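Heme utilization carrier protein (Escherichia coli O157:H7, PDB 6U9J) probably binds and carries heme or its anaerobic breakdown product anaerobilin in the cytosol, as part of the bacterial heme utilisation system. Local coordinates at residues 25-30 with 36-41; 49-54 with 117-122; 58-63 with 67-72; 73-78 with 90-95. One frame throughout, in Å; residues are numbered along the deposited sequence.

Interaction 1 of 4, residues 25-30 with 36-41; sequences TLLEVV and STVVPG
Val38 puts its two methyl branches against two side chains of helix 26-31. Its CG1 lies 4.1 Å from Leu27 CD1. Its CG2 lies 4.2 Å from Val30 CG1. The valine thus meets residues almost one helical turn apart, crossing each at a slant. Leu27 reaches it only with the end of its chain. CG of Leu27 is anti to the backbone N (chi1 179°), which carries CD1 out to the strand.

Ser36 OG donates to the backbone carbonyl Val30 O at 2.7 Å. The donor stands 28° out of the carbonyl plane. Ser36 CB also lies 4.1 Å from Val30 CG1, so this serine touches the helix with both its carbon and its oxygen. At the other end of the helical segment Thr25 is the N-cap, and its OG1 accepts from Glu28 N at 3.1 Å.

Val30 and Val38 also share Ala105 of strand 103-111, and Phe122 covers Leu27 and Val30. The strand 36-40 is an outer strand of the six-stranded sheet. The contact is therefore mainly apolar packing of a helix on a sheet edge, with a single short hydrogen bond tying the last turn of the helix to the start of the strand.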
loop_
_atom_site.group_PDB
_atom_site.type_symbol
_atom_site.label_atom_id
_atom_site.label_comp_id
_atom_site.label_asym_id
_atom_site.label_seq_id
_atom_site.Cartn_x
_atom_site.Cartn_y
_atom_site.Cartn_z
ATOM N N THR A 25 1.043 16.200 15.259
ATOM C CA THR A 25 0.568 14.990 14.603
ATOM C C THR A 25 -0.606 15.285 13.677
ATOM O O THR A 25 -1.358 16.241 13.875
ATOM C CB THR A 25 0.143 13.937 15.630
ATOM O OG1 THR A 25 -1.081 14.340 16.264
ATOM C CG2 THR A 25 1.226 13.774 16.690
ATOM N N LEU A 26 -0.761 14.426 12.665
ATOM C CA LEU A 26 -1.916 14.537 11.778
ATOM C C LEU A 26 -3.225 14.426 12.551
ATOM O O LEU A 26 -4.203 15.110 12.225
ATOM C CB LEU A 26 -1.847 13.478 10.682
ATOM C CG LEU A 26 -2.994 13.430 9.678
ATOM C CD1 LEU A 26 -3.028 14.715 8.847
ATOM C CD2 LEU A 26 -2.842 12.212 8.774
ATOM N N LEU A 27 -3.274 13.566 13.572
ATOM C CA LEU A 27 -4.504 13.463 14.357
ATOM C C LEU A 27 -4.862 14.792 15.016
ATOM O O LEU A 27 -6.028 15.203 15.004
ATOM C CB LEU A 27 -4.382 12.363 15.413
ATOM C CG LEU A 27 -5.615 12.198 16.310
ATOM C CD1 LEU A 27 -6.876 11.937 15.482
ATOM C CD2 LEU A 27 -5.390 11.077 17.308
ATOM N N GLU A 28 -3.881 15.473 15.609
ATOM C CA GLU A 28 -4.192 16.747 16.250
ATOM C C GLU A 28 -4.683 17.776 15.237
ATOM O O GLU A 28 -5.589 18.556 15.539
ATOM C CB GLU A 28 -2.979 17.276 17.014
ATOM C CG GLU A 28 -3.344 18.365 18.016
ATOM C CD GLU A 28 -4.211 17.839 19.152
ATOM O OE1 GLU A 28 -5.099 18.586 19.622
ATOM O OE2 GLU A 28 -4.010 16.677 19.568
ATOM N N VAL A 29 -4.122 17.776 14.026
ATOM C CA VAL A 29 -4.638 18.651 12.972
ATOM C C VAL A 29 -6.082 18.290 12.644
ATOM O O VAL A 29 -6.957 19.157 12.553
ATOM C CB VAL A 29 -3.749 18.570 11.723
ATOM C CG1 VAL A 29 -4.397 19.316 10.543
ATOM C CG2 VAL A 29 -2.364 19.110 12.026
ATOM N N VAL A 30 -6.351 16.995 12.465
ATOM C CA VAL A 30 -7.691 16.579 12.070
ATOM C C VAL A 30 -8.715 16.963 13.132
ATOM O O VAL A 30 -9.844 17.349 12.810
ATOM C CB VAL A 30 -7.701 15.068 11.769
ATOM C CG1 VAL A 30 -9.120 14.540 11.759
ATOM C CG2 VAL A 30 -7.029 14.818 10.417
ATOM N N SER A 36 -14.897 17.573 11.117
ATOM C CA SER A 36 -14.354 16.243 11.349
ATOM C C SER A 36 -15.057 15.574 12.521
ATOM O O SER A 36 -15.435 16.224 13.498
ATOM C CB SER A 36 -12.844 16.275 11.619
ATOM O OG SER A 36 -12.554 16.934 12.840
ATOM N N THR A 37 -15.179 14.249 12.428
ATOM C CA THR A 37 -15.690 13.391 13.494
ATOM C C THR A 37 -14.598 12.385 13.816
ATOM O O THR A 37 -14.131 11.682 12.920
ATOM C CB THR A 37 -16.970 12.675 13.045
ATOM O OG1 THR A 37 -17.969 13.650 12.719
ATOM C CG2 THR A 37 -17.508 11.754 14.139
ATOM N N VAL A 38 -14.166 12.337 15.075
ATOM C CA VAL A 38 -13.081 11.460 15.503
ATOM C C VAL A 38 -13.627 10.485 16.536
ATOM O O VAL A 38 -14.263 10.901 17.511
ATOM C CB VAL A 38 -11.900 12.261 16.082
ATOM C CG1 VAL A 38 -10.789 11.328 16.536
ATOM C CG2 VAL A 38 -11.383 13.261 15.049
ATOM N N VAL A 39 -13.391 9.192 16.313
ATOM C CA VAL A 39 -13.844 8.161 17.250
ATOM C C VAL A 39 -12.685 7.247 17.596
ATOM O O VAL A 39 -11.645 7.223 16.912
ATOM C CB VAL A 39 -15.025 7.346 16.671
ATOM C CG1 VAL A 39 -16.205 8.256 16.341
ATOM C CG2 VAL A 39 -14.561 6.527 15.457
ATOM N N PRO A 40 -12.812 6.463 18.667
ATOM C CA PRO A 40 -11.760 5.505 18.994
ATOM C C PRO A 40 -11.712 4.358 17.990
ATOM O O PRO A 40 -12.678 4.063 17.278
ATOM C CB PRO A 40 -12.149 4.999 20.392
ATOM C CG PRO A 40 -13.076 6.013 20.929
ATOM C CD PRO A 40 -13.815 6.556 19.745
ATOM N N GLY A 41 -10.554 3.701 17.955
ATOM C CA GLY A 41 -10.311 2.589 17.049
ATOM C C GLY A 41 -11.195 1.367 17.270
ATOM O O GLY A 41 -11.270 0.520 16.373
#

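Interaction 2 of 4, residues 49-54 with 117-122; sequences DTVCEW and ASILFF
Ile119 has CG1 anti to its carbonyl carbon (chi1 -58°) and an extended chi2 of 167°, and together these send CD1 out from the strand toward Val51 and Trp54. In Val51 it is CG2 that lies anti to the carbonyl carbon, and this branch takes the contact.

Ile119 CD1 and Val51 CG2 are 3.5 Å apart, a close approach for two methyl groups. The two side chains run past each other in opposite directions. The same CD1 lies 4.0 Å from Trp54 CZ3, on the benzene part of the indole, and approaches the ring obliquely.

The backbone brings Val51 and Trp54 together. They are the first and last residues of a type I turn, closed by Trp54 N to Val51 O at 3.0 Å. The turn folds the indole back, and one ring face, near its rim, covers Val51 CA.

Helix 144-157 adds Ala149, Phe150 and Leu153 around the indole, and Leu134 also packs on it. Ile119 is held in the sheet by backbone bonding to Ile132, and its side chain touches Ile104 of strand 103-111. The contact joins strand 114-122 to the last part of helix 44-51 and the turn that runs on from Val51, beside helix 144-157.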
loop_
_atom_site.group_PDB
_atom_site.type_symbol
_atom_site.label_atom_id
_atom_site.label_comp_id
_atom_site.label_asym_id
_atom_site.label_seq_id
_atom_site.Cartn_x
_atom_site.Cartn_y
_atom_site.Cartn_z
ATOM N N ASP A 49 -17.244 -2.348 8.000
ATOM C CA ASP A 49 -18.392 -3.069 7.458
ATOM C C ASP A 49 -19.396 -2.130 6.787
ATOM O O ASP A 49 -20.087 -2.533 5.840
ATOM C CB ASP A 49 -19.068 -3.868 8.570
ATOM C CG ASP A 49 -18.227 -5.056 9.042
ATOM O OD1 ASP A 49 -17.192 -5.362 8.411
ATOM O OD2 ASP A 49 -18.594 -5.651 10.068
ATOM N N THR A 50 -19.487 -0.880 7.254
ATOM C CA THR A 50 -20.387 0.088 6.634
ATOM C C THR A 50 -19.888 0.502 5.254
ATOM O O THR A 50 -20.655 0.500 4.287
ATOM C CB THR A 50 -20.550 1.302 7.550
ATOM O OG1 THR A 50 -21.201 0.896 8.756
ATOM C CG2 THR A 50 -21.405 2.386 6.887
ATOM N N VAL A 51 -18.592 0.802 5.133
ATOM C CA VAL A 51 -18.031 1.246 3.853
ATOM C C VAL A 51 -18.112 0.140 2.812
ATOM O O VAL A 51 -18.218 0.404 1.606
ATOM C CB VAL A 51 -16.582 1.739 4.062
ATOM C CG1 VAL A 51 -15.912 2.159 2.734
ATOM C CG2 VAL A 51 -16.563 2.892 5.048
ATOM N N CYS A 52 -18.066 -1.122 3.257
ATOM C CA CYS A 52 -18.180 -2.255 2.345
ATOM C C CYS A 52 -19.484 -2.249 1.558
ATOM O O CYS A 52 -19.600 -2.970 0.561
ATOM C CB CYS A 52 -18.082 -3.570 3.125
ATOM S SG CYS A 52 -16.400 -3.996 3.656
ATOM N N GLU A 53 -20.472 -1.456 1.976
ATOM C CA GLU A 53 -21.752 -1.417 1.292
ATOM C C GLU A 53 -21.895 -0.242 0.333
ATOM O O GLU A 53 -22.917 -0.148 -0.352
ATOM C CB GLU A 53 -22.881 -1.366 2.321
ATOM C CG GLU A 53 -22.827 -2.533 3.283
ATOM C CD GLU A 53 -23.997 -2.556 4.235
ATOM O OE1 GLU A 53 -24.697 -3.596 4.293
ATOM O OE2 GLU A 53 -24.212 -1.539 4.923
ATOM N N TRP A 54 -20.891 0.633 0.249
ATOM C CA TRP A 54 -21.048 1.927 -0.409
ATOM C C TRP A 54 -20.771 1.908 -1.905
ATOM O O TRP A 54 -20.987 2.938 -2.564
ATOM C CB TRP A 54 -20.119 2.949 0.241
ATOM C CG TRP A 54 -20.520 3.391 1.604
ATOM C CD1 TRP A 54 -21.633 3.016 2.306
ATOM C CD2 TRP A 54 -19.811 4.320 2.433
ATOM N NE1 TRP A 54 -21.651 3.649 3.527
ATOM C CE2 TRP A 54 -20.544 4.455 3.630
ATOM C CE3 TRP A 54 -18.624 5.052 2.277
ATOM C CZ2 TRP A 54 -20.131 5.296 4.668
ATOM C CZ3 TRP A 54 -18.208 5.879 3.313
ATOM C CH2 TRP A 54 -18.963 5.992 4.497
ATOM N N ALA A 117 -14.262 13.750 0.771
ATOM C CA ALA A 117 -14.809 13.106 1.952
ATOM C C ALA A 117 -13.968 11.868 2.181
ATOM O O ALA A 117 -13.820 11.056 1.266
ATOM C CB ALA A 117 -16.280 12.725 1.772
ATOM N N SER A 118 -13.370 11.769 3.360
ATOM C CA SER A 118 -12.388 10.723 3.596
ATOM C C SER A 118 -12.559 10.111 4.975
ATOM O O SER A 118 -13.118 10.714 5.896
ATOM C CB SER A 118 -10.960 11.273 3.464
ATOM O OG SER A 118 -10.704 12.266 4.433
ATOM N N ILE A 119 -12.058 8.880 5.100
ATOM C CA ILE A 119 -11.932 8.182 6.375
ATOM C C ILE A 119 -10.455 7.914 6.602
ATOM O O ILE A 119 -9.799 7.322 5.743
ATOM C CB ILE A 119 -12.730 6.877 6.372
ATOM C CG1 ILE A 119 -14.191 7.173 6.081
ATOM C CG2 ILE A 119 -12.560 6.106 7.702
ATOM C CD1 ILE A 119 -15.000 5.957 5.764
ATOM N N LEU A 120 -9.932 8.366 7.736
ATOM C CA LEU A 120 -8.531 8.187 8.096
ATOM C C LEU A 120 -8.453 7.237 9.276
ATOM O O LEU A 120 -9.162 7.418 10.272
ATOM C CB LEU A 120 -7.862 9.512 8.462
ATOM C CG LEU A 120 -7.149 10.252 7.335
ATOM C CD1 LEU A 120 -8.083 10.426 6.151
ATOM C CD2 LEU A 120 -6.668 11.600 7.841
ATOM N N PHE A 121 -7.581 6.242 9.166
ATOM C CA PHE A 121 -7.302 5.315 10.253
ATOM C C PHE A 121 -5.949 5.686 10.834
ATOM O O PHE A 121 -4.963 5.763 10.096
ATOM C CB PHE A 121 -7.284 3.864 9.758
ATOM C CG PHE A 121 -8.586 3.404 9.149
ATOM C CD1 PHE A 121 -8.914 3.735 7.835
ATOM C CD2 PHE A 121 -9.478 2.629 9.878
ATOM C CE1 PHE A 121 -10.102 3.316 7.268
ATOM C CE2 PHE A 121 -10.658 2.198 9.326
ATOM C CZ PHE A 121 -10.985 2.541 8.015
ATOM N N PHE A 122 -5.899 5.924 12.141
ATOM C CA PHE A 122 -4.691 6.402 12.808
ATOM C C PHE A 122 -4.037 5.326 13.667
ATOM O O PHE A 122 -4.723 4.539 14.331
ATOM C CB PHE A 122 -5.002 7.590 13.719
ATOM C CG PHE A 122 -5.433 8.812 12.991
ATOM C CD1 PHE A 122 -6.770 9.021 12.710
ATOM C CD2 PHE A 122 -4.501 9.739 12.583
ATOM C CE1 PHE A 122 -7.181 10.161 12.032
ATOM C CE2 PHE A 122 -4.895 10.881 11.904
ATOM C CZ PHE A 122 -6.242 11.086 11.629
#

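Interaction 3 of 4, residues 58-63 with 67-72; sequences TTLVHT and ILEFSG. With PO4 (phosphate ion), chain E.
Ile67 lies over one face of the His62 ring. Its CD1 sits 3.4 Å from the ring centroid and 7° off the normal, which makes a well-centred CH-pi contact. Ile67 CG1 is closer still to one ring atom, at 3.3 Å from His62 CD2. The other branch of Ile67 serves Leu60: CG2 meets Leu60 CD1 at 3.8 Å, the two chains crossing at a slant. CG2 is anti to the backbone N of Ile67 and CG1 is beside it, so the two branches divide between the two partners. Further along this face, Thr58 CG2 touches Glu69 CB at 3.7 Å.

At the far end of the same face from His62, Thr58 and Ser71 form a non-hydrogen-bonded pair, and both hydroxyls face a phosphate ion. Thr58 OG1 gives it a weak bond. Ser71 OG lies 2.7 Å from both phosphate O1 and phosphate O2, and which of them takes its proton is not settled. The ion probably comes from the crystallisation liquor.

The other face carries Thr59, Val61, Leu68 and Phe70. Thr59 and Phe70 bond to each other through both backbone groups, with Phe70 N to Thr59 O at 2.8 Å. Val61 and Leu68 do the same. A water bonds to Thr59 OG1 and Phe70 O.

Ile67, Glu69 and Phe70 pair antiparallel with a strand of the second subunit, and Val61 packs on Val61 of that subunit. This is an antiparallel beta hairpin at the edge of the six-stranded sheet, whose outer strand carries the sheet across the dimer interface.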
loop_
_atom_site.group_PDB
_atom_site.type_symbol
_atom_site.label_atom_id
_atom_site.label_comp_id
_atom_site.label_asym_id
_atom_site.label_seq_id
_atom_site.Cartn_x
_atom_site.Cartn_y
_atom_site.Cartn_z
ATOM N N THR A 58 -12.033 4.566 -3.007
ATOM C CA THR A 58 -10.591 4.519 -3.214
ATOM C C THR A 58 -9.878 4.328 -1.884
ATOM O O THR A 58 -9.962 5.184 -0.996
ATOM C CB THR A 58 -10.085 5.784 -3.900
ATOM O OG1 THR A 58 -10.787 5.963 -5.137
ATOM C CG2 THR A 58 -8.577 5.674 -4.168
ATOM N N THR A 59 -9.163 3.214 -1.758
ATOM C CA THR A 59 -8.369 2.904 -0.581
ATOM C C THR A 59 -6.913 3.216 -0.883
ATOM O O THR A 59 -6.399 2.808 -1.928
ATOM C CB THR A 59 -8.522 1.433 -0.202
ATOM O OG1 THR A 59 -9.905 1.143 0.025
ATOM C CG2 THR A 59 -7.722 1.119 1.052
ATOM N N LEU A 60 -6.266 3.947 0.011
ATOM C CA LEU A 60 -4.931 4.473 -0.228
ATOM C C LEU A 60 -3.998 4.094 0.914
ATOM O O LEU A 60 -4.363 4.196 2.088
ATOM C CB LEU A 60 -4.995 6.009 -0.393
ATOM C CG LEU A 60 -3.727 6.815 -0.671
ATOM C CD1 LEU A 60 -4.041 8.007 -1.571
ATOM C CD2 LEU A 60 -3.083 7.271 0.632
ATOM N N VAL A 61 -2.784 3.662 0.573
ATOM C CA VAL A 61 -1.713 3.521 1.549
ATOM C C VAL A 61 -0.525 4.347 1.073
ATOM O O VAL A 61 -0.227 4.389 -0.125
ATOM C CB VAL A 61 -1.330 2.044 1.771
ATOM C CG1 VAL A 61 -0.778 1.427 0.496
ATOM C CG2 VAL A 61 -0.345 1.926 2.929
ATOM N N HIS A 62 0.139 5.011 2.017
ATOM C CA HIS A 62 1.154 6.029 1.754
ATOM C C HIS A 62 2.414 5.648 2.521
ATOM O O HIS A 62 2.403 5.622 3.757
ATOM C CB HIS A 62 0.634 7.401 2.193
ATOM C CG HIS A 62 1.391 8.572 1.645
ATOM N ND1 HIS A 62 0.924 9.864 1.755
ATOM C CD2 HIS A 62 2.586 8.657 1.014
ATOM C CE1 HIS A 62 1.788 10.693 1.197
ATOM N NE2 HIS A 62 2.806 9.987 0.741
ATOM N N THR A 63 3.489 5.327 1.804
ATOM C CA THR A 63 4.799 5.136 2.411
ATOM C C THR A 63 5.722 6.259 1.955
ATOM O O THR A 63 5.322 7.164 1.215
ATOM C CB THR A 63 5.402 3.775 2.051
ATOM O OG1 THR A 63 5.928 3.821 0.718
ATOM C CG2 THR A 63 4.353 2.684 2.134
ATOM N N ILE A 67 2.801 5.483 -3.184
ATOM C CA ILE A 67 1.385 5.590 -2.872
ATOM C C ILE A 67 0.687 4.623 -3.806
ATOM O O ILE A 67 0.829 4.724 -5.029
ATOM C CB ILE A 67 0.835 7.009 -3.064
ATOM C CG1 ILE A 67 1.476 7.979 -2.071
ATOM C CG2 ILE A 67 -0.683 6.983 -2.906
ATOM C CD1 ILE A 67 0.681 9.263 -1.876
ATOM N N LEU A 68 -0.032 3.669 -3.246
ATOM C CA LEU A 68 -0.865 2.801 -4.050
ATOM C C LEU A 68 -2.311 3.081 -3.692
ATOM O O LEU A 68 -2.644 3.259 -2.515
ATOM C CB LEU A 68 -0.541 1.322 -3.827
ATOM C CG LEU A 68 0.745 0.812 -4.487
ATOM C CD1 LEU A 68 0.713 -0.703 -4.549
ATOM C CD2 LEU A 68 0.936 1.394 -5.873
ATOM N N GLU A 69 -3.154 3.155 -4.703
ATOM C CA GLU A 69 -4.564 3.381 -4.455
ATOM C C GLU A 69 -5.362 2.371 -5.242
ATOM O O GLU A 69 -5.029 2.040 -6.383
ATOM C CB GLU A 69 -5.009 4.799 -4.807
ATOM C CG GLU A 69 -4.468 5.361 -6.076
ATOM C CD GLU A 69 -4.553 6.885 -6.087
ATOM O OE1 GLU A 69 -3.554 7.552 -5.737
ATOM O OE2 GLU A 69 -5.633 7.416 -6.424
ATOM N N PHE A 70 -6.415 1.873 -4.620
ATOM C CA PHE A 70 -7.269 0.863 -5.229
ATOM C C PHE A 70 -8.686 1.398 -5.295
ATOM O O PHE A 70 -9.274 1.737 -4.264
ATOM C CB PHE A 70 -7.267 -0.452 -4.452
ATOM C CG PHE A 70 -8.272 -1.451 -4.974
ATOM C CD1 PHE A 70 -7.985 -2.221 -6.089
ATOM C CD2 PHE A 70 -9.502 -1.618 -4.352
ATOM C CE1 PHE A 70 -8.901 -3.136 -6.575
ATOM C CE2 PHE A 70 -10.424 -2.535 -4.834
ATOM C CZ PHE A 70 -10.121 -3.294 -5.946
ATOM N N SER A 71 -9.228 1.468 -6.503
ATOM C CA SER A 71 -10.593 1.915 -6.726
ATOM C C SER A 71 -11.466 0.685 -6.939
ATOM O O SER A 71 -11.205 -0.118 -7.841
ATOM C CB SER A 71 -10.661 2.860 -7.928
ATOM O OG SER A 71 -11.989 3.270 -8.188
ATOM N N GLY A 72 -12.482 0.536 -6.104
ATOM C CA GLY A 72 -13.389 -0.587 -6.188
ATOM C C GLY A 72 -14.071 -0.792 -4.851
ATOM O O GLY A 72 -13.885 -0.027 -3.911
HETATM P P PO4 E . -13.570 6.104 -8.053
HETATM O O1 PO4 E . -13.319 5.215 -6.847
HETATM O O2 PO4 E . -12.679 5.671 -9.196
HETATM O O3 PO4 E . -15.020 5.999 -8.471
HETATM O O4 PO4 E . -13.260 7.545 -7.717
HETATM O O HOH W 1 -11.200 0.427 -2.510
#

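Interaction 4 of 4, residues 73-78 with 90-95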
loop_
_atom_site.group_PDB
_atom_site.type_symbol
_atom_site.label_atom_id
_atom_site.label_comp_id
_atom_site.label_asym_id
_atom_site.label_seq_id
_atom_site.Cartn_x
_atom_site.Cartn_y
_atom_site.Cartn_z
ATOM N N GLU A 73 -14.859 -1.858 -4.782
ATOM C CA GLU A 73 -15.577 -2.133 -3.551
ATOM C C GLU A 73 -14.600 -2.550 -2.460
ATOM O O GLU A 73 -13.650 -3.299 -2.709
ATOM C CB GLU A 73 -16.619 -3.221 -3.787
ATOM C CG GLU A 73 -17.720 -2.779 -4.737
ATOM C CD GLU A 73 -18.887 -3.750 -4.789
ATOM O OE1 GLU A 73 -18.671 -4.959 -4.550
ATOM O OE2 GLU A 73 -20.015 -3.300 -5.081
ATOM N N LEU A 74 -14.829 -2.052 -1.243
ATOM C CA LEU A 74 -13.983 -2.425 -0.119
ATOM C C LEU A 74 -14.218 -3.891 0.231
ATOM O O LEU A 74 -15.367 -4.289 0.452
ATOM C CB LEU A 74 -14.286 -1.535 1.089
ATOM C CG LEU A 74 -13.211 -1.520 2.173
ATOM C CD1 LEU A 74 -11.957 -0.820 1.659
ATOM C CD2 LEU A 74 -13.712 -0.887 3.470
ATOM N N PRO A 75 -13.176 -4.729 0.276
ATOM C CA PRO A 75 -13.380 -6.136 0.636
ATOM C C PRO A 75 -13.762 -6.288 2.099
ATOM O O PRO A 75 -13.304 -5.534 2.962
ATOM C CB PRO A 75 -12.022 -6.787 0.343
ATOM C CG PRO A 75 -11.036 -5.683 0.360
ATOM C CD PRO A 75 -11.770 -4.418 -0.027
ATOM N N SER A 76 -14.618 -7.270 2.369
ATOM C CA SER A 76 -14.885 -7.663 3.738
ATOM C C SER A 76 -13.650 -8.338 4.335
ATOM O O SER A 76 -12.707 -8.715 3.628
ATOM C CB SER A 76 -16.076 -8.617 3.798
ATOM O OG SER A 76 -15.711 -9.908 3.339
ATOM N N GLY A 77 -13.654 -8.487 5.657
ATOM C CA GLY A 77 -12.532 -9.133 6.305
ATOM C C GLY A 77 -12.945 -9.853 7.569
ATOM O O GLY A 77 -14.085 -9.751 8.029
ATOM N N PHE A 78 -11.987 -10.580 8.134
ATOM C CA PHE A 78 -12.196 -11.313 9.376
ATOM C C PHE A 78 -10.970 -11.156 10.260
ATOM O O PHE A 78 -9.842 -11.047 9.768
ATOM C CB PHE A 78 -12.476 -12.811 9.113
ATOM C CG PHE A 78 -11.375 -13.516 8.363
ATOM C CD1 PHE A 78 -11.308 -13.454 6.973
ATOM C CD2 PHE A 78 -10.403 -14.232 9.047
ATOM C CE1 PHE A 78 -10.290 -14.087 6.282
ATOM C CE2 PHE A 78 -9.376 -14.887 8.363
ATOM C CZ PHE A 78 -9.325 -14.823 6.982
ATOM N N HIS A 90 -12.125 -8.628 -5.941
ATOM C CA HIS A 90 -11.860 -8.075 -7.265
ATOM C C HIS A 90 -10.469 -7.458 -7.385
ATOM O O HIS A 90 -10.282 -6.512 -8.155
ATOM C CB HIS A 90 -12.928 -7.041 -7.624
ATOM N N GLY A 91 -9.485 -7.970 -6.653
ATOM C CA GLY A 91 -8.144 -7.440 -6.804
ATOM C C GLY A 91 -7.409 -7.105 -5.523
ATOM O O GLY A 91 -6.320 -7.635 -5.286
ATOM N N MET A 92 -7.960 -6.228 -4.686
ATOM C CA MET A 92 -7.285 -5.813 -3.465
ATOM C C MET A 92 -7.587 -6.794 -2.345
ATOM O O MET A 92 -8.749 -7.128 -2.101
ATOM C CB MET A 92 -7.706 -4.404 -3.036
ATOM C CG MET A 92 -7.147 -3.983 -1.666
ATOM S SD MET A 92 -7.481 -2.259 -1.196
ATOM C CE MET A 92 -8.759 -2.479 0.023
ATOM N N SER A 93 -6.538 -7.243 -1.672
ATOM C CA SER A 93 -6.642 -8.010 -0.454
ATOM C C SER A 93 -5.514 -7.535 0.447
ATOM O O SER A 93 -4.897 -6.495 0.198
ATOM C CB SER A 93 -6.573 -9.515 -0.733
ATOM O OG SER A 93 -6.864 -10.236 0.449
ATOM N N GLY A 94 -5.246 -8.288 1.495
ATOM C CA GLY A 94 -4.146 -8.024 2.392
ATOM C C GLY A 94 -4.592 -8.154 3.831
ATOM O O GLY A 94 -5.563 -8.855 4.135
ATOM N N HIS A 95 -3.864 -7.486 4.727
ATOM C CA HIS A 95 -4.169 -7.554 6.147
ATOM C C HIS A 95 -3.832 -6.235 6.822
ATOM O O HIS A 95 -2.913 -5.524 6.411
ATOM C CB HIS A 95 -3.400 -8.689 6.836
ATOM C CG HIS A 95 -3.074 -9.828 5.927
ATOM N ND1 HIS A 95 -3.958 -10.850 5.655
ATOM C CD2 HIS A 95 -1.970 -10.076 5.187
ATOM C CE1 HIS A 95 -3.400 -11.693 4.805
ATOM N NE2 HIS A 95 -2.197 -11.243 4.503
#
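This is a small, buried apolar contact between the loop leaving strand 66-71 and the first residue of strand 92-96. It lies where the chain passes from the six-stranded sheet to the three-stranded one. Leu74, Pro75 and Met92 make it.

The methyl end of Met92 does most of the touching. Met92 CE lies 3.6 Å from Pro75 CD and 3.9 Å from Pro75 CG, and the methionine chain crosses the proline ring at about a right angle. The same methyl lies 4.0 Å from Leu74 CD1. Met92 starts out extended, with chi1 173° and chi2 174°, and then bends at chi3 (105°), which sets CE beside the proline ring. Met92 has two deposited conformers, and this packing is that of one of them. Pro75 CG also comes within 3.7 Å of the backbone oxygen Met92 O.

Thr59 of strand 56-62 packs on both Leu74 and Met92, and Leu86 covers Pro75. The carbonyl of Pro75 accepts from Trp48 NE1. Met92 and Ser93 pair with a strand of the second subunit.

The contact is chiefly apolar, with no polar bond between the two segments. The bent methionine end fits its methyl against the proline ring and Leu74.

How the interactions relate
Along the chain, interaction 1 closes before interaction 2 opens, and interactions 3 and 4 fall inside the loop that interaction 2 closes. Interactions 1, 2 and 3 all reach the six-stranded antiparallel sheet. Interactions 1 and 3 involve its two outermost strands, and their centres are about 20 Å apart, on opposite sides of the chain's centre. Interaction 2 lies between, about 14 Å from interaction 1 and 13 Å from each of the other two. It packs on interaction 1 through Phe122 and Leu120 and on interaction 4 through Cys52 and Val51. Interactions 3 and 4 are about 12 Å apart and touch. Both meet the second subunit, so this side contributes to the dimer interface.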